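N-acetylneuraminate lyase (Fusobacterium nucleatum subsp. nucleatum ATCC 25586, PDB 5ZKA) is a bacterial lyase of the dihydrodipicolinate synthetase family, built as a closed barrel of eight parallel strands surrounded by helices. Local coordinates at residues I81-S86 with L107-P112; G134-I139 with K163-K168. One frame throughout, in Å; residues are numbered along the deposited sequence.

Contact 1: residues I81-S86 with L107-P112; sequences IAQVGS and LSAVTP
The flat group to start with is the carboxamide of Q83, whose OE1 serves V110 across the contact and G85 in its own segment, from opposite sides of the amide plane. G85 N lies 2.8 Å from Q83 OE1 and stands above the plane, 57° out of it. From the other side, and less steeply, V110 N gives Q83 OE1 a weak bond of 3.3 Å. At the nitrogen end, NE2 donates to G49 O, so both ends of the amide are tied and its rotation is fixed. The chain gets there by running with CG anti to the backbone N (chi1 -154°) and then turning about CB-CG (chi2 -80°), which swings OE1 forward past the end of the strand. Beside the bend, S108 OG lies 3.3 Å from Q83 CG, while its own hydrogen-bond partner is Y47 OH.

Under these side chains the backbones run parallel: S108 N donates to A82 O at 2.9 Å, and V84 N takes up S108 O on the following step. Past the strands the pairing goes on in the loops, where S86 N reaches V110 O at 2.7 Å. G85, with no side chain, lets A109 CB approach to 3.9 Å from its CA. S86 OG turns back to G85 O, in the carbonyl plane and on a lone pair.

The pair forms one beta-alpha-beta unit of the TIM barrel with helix 89-102 as the crossover. A82 and L107 point outward and, with V84 from the loop, pack on V99 of that helix; L107 also reaches T133 of helix 119-133. Q83 and S108 face the interior, beside Y140 and I138 of strand 137-140, and strand 45-48 flanks the far edge of strand 79-83.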
loop_
_atom_site.group_PDB
_atom_site.type_symbol
_atom_site.label_atom_id
_atom_site.label_comp_id
_atom_site.label_asym_id
_atom_site.label_seq_id
_atom_site.Cartn_x
_atom_site.Cartn_y
_atom_site.Cartn_z
ATOM N N ILE B 81 -3.755 24.983 -4.339
ATOM C CA ILE B 81 -2.789 24.805 -3.263
ATOM C C ILE B 81 -1.438 25.255 -3.800
ATOM O O ILE B 81 -1.041 24.839 -4.896
ATOM C CB ILE B 81 -2.710 23.337 -2.795
ATOM C CG1 ILE B 81 -4.083 22.807 -2.361
ATOM C CG2 ILE B 81 -1.680 23.174 -1.680
ATOM C CD1 ILE B 81 -4.085 21.279 -2.181
ATOM N N ALA B 82 -0.727 26.084 -3.035
ATOM C CA ALA B 82 0.595 26.579 -3.425
ATOM C C ALA B 82 1.663 25.935 -2.551
ATOM O O ALA B 82 1.689 26.148 -1.333
ATOM C CB ALA B 82 0.670 28.103 -3.305
ATOM N N GLN B 83 2.547 25.153 -3.173
ATOM C CA GLN B 83 3.707 24.609 -2.479
ATOM C C GLN B 83 4.780 25.686 -2.403
ATOM O O GLN B 83 5.240 26.187 -3.439
ATOM C CB GLN B 83 4.243 23.371 -3.207
ATOM C CG GLN B 83 4.986 22.399 -2.314
ATOM C CD GLN B 83 6.410 22.823 -2.047
ATOM O OE1 GLN B 83 6.874 22.797 -0.906
ATOM N NE2 GLN B 83 7.118 23.221 -3.103
ATOM N N VAL B 84 5.185 26.040 -1.182
ATOM C CA VAL B 84 6.128 27.127 -0.957
ATOM C C VAL B 84 7.352 26.685 -0.163
ATOM O O VAL B 84 8.158 27.523 0.239
ATOM C CB VAL B 84 5.441 28.316 -0.264
ATOM C CG1 VAL B 84 4.230 28.745 -1.061
ATOM C CG2 VAL B 84 5.065 27.937 1.161
ATOM N N GLY B 85 7.506 25.393 0.081
ATOM C CA GLY B 85 8.631 24.867 0.833
ATOM C C GLY B 85 9.793 24.479 -0.056
ATOM O O GLY B 85 9.961 25.007 -1.160
ATOM N N SER B 86 10.598 23.531 0.440
ATOM C CA SER B 86 11.830 23.039 -0.188
ATOM C C SER B 86 12.922 24.100 -0.257
ATOM O O SER B 86 13.900 23.943 -1.002
ATOM C CB SER B 86 11.571 22.465 -1.587
ATOM O OG SER B 86 11.766 23.440 -2.597
ATOM N N LEU B 107 -1.690 26.595 1.560
ATOM C CA LEU B 107 -0.285 26.349 1.277
ATOM C C LEU B 107 0.019 24.879 1.477
ATOM O O LEU B 107 -0.731 24.141 2.119
ATOM C CB LEU B 107 0.626 27.170 2.195
ATOM C CG LEU B 107 0.306 28.659 2.276
ATOM C CD1 LEU B 107 1.229 29.357 3.256
ATOM C CD2 LEU B 107 0.454 29.259 0.891
ATOM N N SER B 108 1.145 24.464 0.920
ATOM C CA SER B 108 1.740 23.194 1.282
ATOM C C SER B 108 3.242 23.403 1.339
ATOM O O SER B 108 3.774 24.382 0.801
ATOM C CB SER B 108 1.376 22.075 0.298
ATOM O OG SER B 108 1.972 22.317 -0.960
ATOM N N ALA B 109 3.923 22.495 2.029
ATOM C CA ALA B 109 5.368 22.626 2.137
ATOM C C ALA B 109 5.978 21.274 2.448
ATOM O O ALA B 109 5.388 20.465 3.168
ATOM C CB ALA B 109 5.767 23.632 3.221
ATOM N N VAL B 110 7.156 21.049 1.886
ATOM C CA VAL B 110 8.066 20.003 2.316
ATOM C C VAL B 110 9.347 20.698 2.760
ATOM O O VAL B 110 9.708 21.746 2.213
ATOM C CB VAL B 110 8.312 18.983 1.183
ATOM C CG1 VAL B 110 8.968 19.640 -0.013
ATOM C CG2 VAL B 110 9.120 17.805 1.684
ATOM N N THR B 111 10.008 20.151 3.779
ATOM C CA THR B 111 11.187 20.805 4.328
ATOM C C THR B 111 12.441 20.439 3.531
ATOM O O THR B 111 12.440 19.475 2.761
ATOM C CB THR B 111 11.361 20.427 5.797
ATOM O OG1 THR B 111 12.001 19.149 5.895
ATOM C CG2 THR B 111 10.011 20.378 6.500
ATOM N N PRO B 112 13.515 21.214 3.673
ATOM C CA PRO B 112 14.768 20.884 2.981
ATOM C C PRO B 112 15.534 19.747 3.643
ATOM O O PRO B 112 15.456 19.527 4.854
ATOM C CB PRO B 112 15.570 22.189 3.055
ATOM C CG PRO B 112 14.572 23.258 3.382
ATOM C CD PRO B 112 13.524 22.584 4.212
#

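Contact 2: residues G134-I139 with K163-K168; sequences GNYMII and KIIGVK
K168 N donates to I139 O at 2.7 Å, the shortest hydrogen bond between these two parallel strands and a nearly straight one. Three more backbone bonds precede it: K163 O accepts from M137 N, M137 O from I165 N at 2.9 Å, and G166 O from I139 N. I164 pairs with M137 and V167 with I139, so the second strand spends one residue more over that span, a beta bulge at I165 and G166. G166 N is buried there without a partner, and the CD1 methyl of I138 rests 3.6 Å from G166 CA, on the interior side.

On the outward side, I139 does most of the packing. With chi1 at 57°, its CG1 is wedged between backbone N and carbonyl carbon and leans on V167 CB at 3.7 Å. That leaves CG2 to meet I164 CG2, also at 3.7 Å, the two side chains crossing at about a right angle. F155 of helix 152-159 lies against both I139 and V167 from outside.

Near the start of the strands, K163 folds its end over one face of the Y136 ring: NZ is 4.0 Å from the ring centroid and 29° off the normal, a cation-pi contact. I165 CG2 comes obliquely to Y136 CD1 at 3.8 Å. K168, at the other end, sends NZ to Y140 OH.

In the middle the chemistry is apolar, with backbone bonds between the two strands and on to L107 and L188 in the flanking ones. At the K163 end it is a charge over an exposed ring, beside G134, the positive-phi residue that ends helix 119-133 ahead of the loop; K163 NZ lies 3.6 Å from G134 O, and the carbonyl-rich end of that helix would probably help stabilise the ammonium.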
loop_
_atom_site.group_PDB
_atom_site.type_symbol
_atom_site.label_atom_id
_atom_site.label_comp_id
_atom_site.label_asym_id
_atom_site.label_seq_id
_atom_site.Cartn_x
_atom_site.Cartn_y
_atom_site.Cartn_z
ATOM N N GLY B 134 -0.471 33.487 8.119
ATOM C CA GLY B 134 -1.886 33.443 8.439
ATOM C C GLY B 134 -2.711 32.506 7.583
ATOM O O GLY B 134 -3.943 32.487 7.719
ATOM N N ASN B 135 -2.077 31.721 6.721
ATOM C CA ASN B 135 -2.743 30.835 5.776
ATOM C C ASN B 135 -2.800 29.411 6.317
ATOM O O ASN B 135 -2.181 29.078 7.325
ATOM C CB ASN B 135 -2.005 30.853 4.434
ATOM C CG ASN B 135 -2.934 30.699 3.256
ATOM O OD1 ASN B 135 -3.964 30.027 3.339
ATOM N ND2 ASN B 135 -2.582 31.344 2.144
ATOM N N TYR B 136 -3.553 28.568 5.616
ATOM C CA TYR B 136 -3.690 27.152 5.930
ATOM C C TYR B 136 -2.572 26.351 5.273
ATOM O O TYR B 136 -1.970 26.772 4.283
ATOM C CB TYR B 136 -5.048 26.624 5.468
ATOM C CG TYR B 136 -6.196 27.438 6.028
ATOM C CD1 TYR B 136 -6.805 27.086 7.226
ATOM C CD2 TYR B 136 -6.645 28.581 5.373
ATOM C CE1 TYR B 136 -7.842 27.844 7.748
ATOM C CE2 TYR B 136 -7.677 29.341 5.890
ATOM C CZ TYR B 136 -8.271 28.966 7.073
ATOM O OH TYR B 136 -9.298 29.727 7.585
ATOM N N MET B 137 -2.320 25.163 5.821
ATOM C CA MET B 137 -1.134 24.401 5.462
ATOM C C MET B 137 -1.456 22.922 5.292
ATOM O O MET B 137 -2.124 22.327 6.143
ATOM C CB MET B 137 -0.045 24.578 6.528
ATOM C CG MET B 137 1.147 23.644 6.379
ATOM S SD MET B 137 2.180 24.012 4.951
ATOM C CE MET B 137 2.867 25.581 5.469
ATOM N N ILE B 138 -0.959 22.346 4.194
ATOM C CA ILE B 138 -0.932 20.902 3.953
ATOM C C ILE B 138 0.504 20.424 4.158
ATOM O O ILE B 138 1.427 20.920 3.502
ATOM C CB ILE B 138 -1.428 20.559 2.538
ATOM C CG1 ILE B 138 -2.889 20.981 2.344
ATOM C CG2 ILE B 138 -1.232 19.052 2.235
ATOM C CD1 ILE B 138 -3.840 20.272 3.226
ATOM N N ILE B 139 0.702 19.461 5.066
ATOM C CA ILE B 139 2.029 18.907 5.316
ATOM C C ILE B 139 2.268 17.734 4.376
ATOM O O ILE B 139 1.345 17.199 3.760
ATOM C CB ILE B 139 2.213 18.465 6.782
ATOM C CG1 ILE B 139 1.142 17.436 7.153
ATOM C CG2 ILE B 139 2.185 19.668 7.723
ATOM C CD1 ILE B 139 1.373 16.759 8.481
ATOM N N LYS B 163 -4.695 25.368 11.804
ATOM C CA LYS B 163 -4.458 25.807 10.439
ATOM C C LYS B 163 -3.656 24.797 9.627
ATOM O O LYS B 163 -3.470 24.996 8.422
ATOM C CB LYS B 163 -3.757 27.171 10.447
ATOM C CG LYS B 163 -4.697 28.328 10.800
ATOM C CD LYS B 163 -4.065 29.677 10.496
ATOM C CE LYS B 163 -5.095 30.792 10.580
ATOM N NZ LYS B 163 -6.251 30.519 9.682
ATOM N N ILE B 164 -3.176 23.723 10.249
ATOM C CA ILE B 164 -2.555 22.618 9.526
ATOM C C ILE B 164 -3.679 21.627 9.256
ATOM O O ILE B 164 -4.054 20.840 10.124
ATOM C CB ILE B 164 -1.397 22.004 10.314
ATOM C CG1 ILE B 164 -0.298 23.056 10.492
ATOM C CG2 ILE B 164 -0.857 20.755 9.602
ATOM C CD1 ILE B 164 0.975 22.541 11.115
ATOM N N ILE B 165 -4.263 21.707 8.056
ATOM C CA ILE B 165 -5.579 21.123 7.817
ATOM C C ILE B 165 -5.522 19.776 7.118
ATOM O O ILE B 165 -6.581 19.156 6.929
ATOM C CB ILE B 165 -6.479 22.083 7.013
ATOM C CG1 ILE B 165 -5.881 22.372 5.631
ATOM C CG2 ILE B 165 -6.728 23.378 7.804
ATOM C CD1 ILE B 165 -6.848 23.103 4.706
ATOM N N GLY B 166 -4.342 19.311 6.712
ATOM C CA GLY B 166 -4.260 18.023 6.038
ATOM C C GLY B 166 -2.832 17.656 5.667
ATOM O O GLY B 166 -1.870 18.347 6.015
ATOM N N VAL B 167 -2.709 16.535 4.956
ATOM C CA VAL B 167 -1.412 15.945 4.627
ATOM C C VAL B 167 -1.461 15.373 3.217
ATOM O O VAL B 167 -2.467 14.783 2.807
ATOM C CB VAL B 167 -1.009 14.843 5.639
ATOM C CG1 VAL B 167 -2.157 13.863 5.858
ATOM C CG2 VAL B 167 0.270 14.106 5.188
ATOM N N LYS B 168 -0.380 15.585 2.463
ATOM C CA LYS B 168 -0.146 14.886 1.201
ATOM C C LYS B 168 0.650 13.620 1.500
ATOM O O LYS B 168 1.778 13.695 2.001
ATOM C CB LYS B 168 0.609 15.776 0.210
ATOM C CG LYS B 168 0.910 15.135 -1.151
ATOM C CD LYS B 168 1.808 16.075 -1.976
ATOM C CE LYS B 168 2.022 15.582 -3.392
ATOM N NZ LYS B 168 3.081 16.379 -4.069
#

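How the contacts relate
Going from the N terminus, strand 79-83 leads through helix 89-102 to strand 107-109, and contact 1 closes that loop. Helix 119-133 then carries the chain to strand 137-140, and contact 2 closes the next loop, through helix 152-159 to strand 164-169. The two are in series, neither nested nor crossed. What joins them is the seam between neighbouring strands 107-109 and 137-140: L107 N meets Y136 O at 2.7 Å, and L107 O meets I138 N, both probable hydrogen bonds. S108 also packs on I138 there, and A109 on M137. With that seam, contacts 1 and 2 make four consecutive strands one continuous half of the eight-stranded wall.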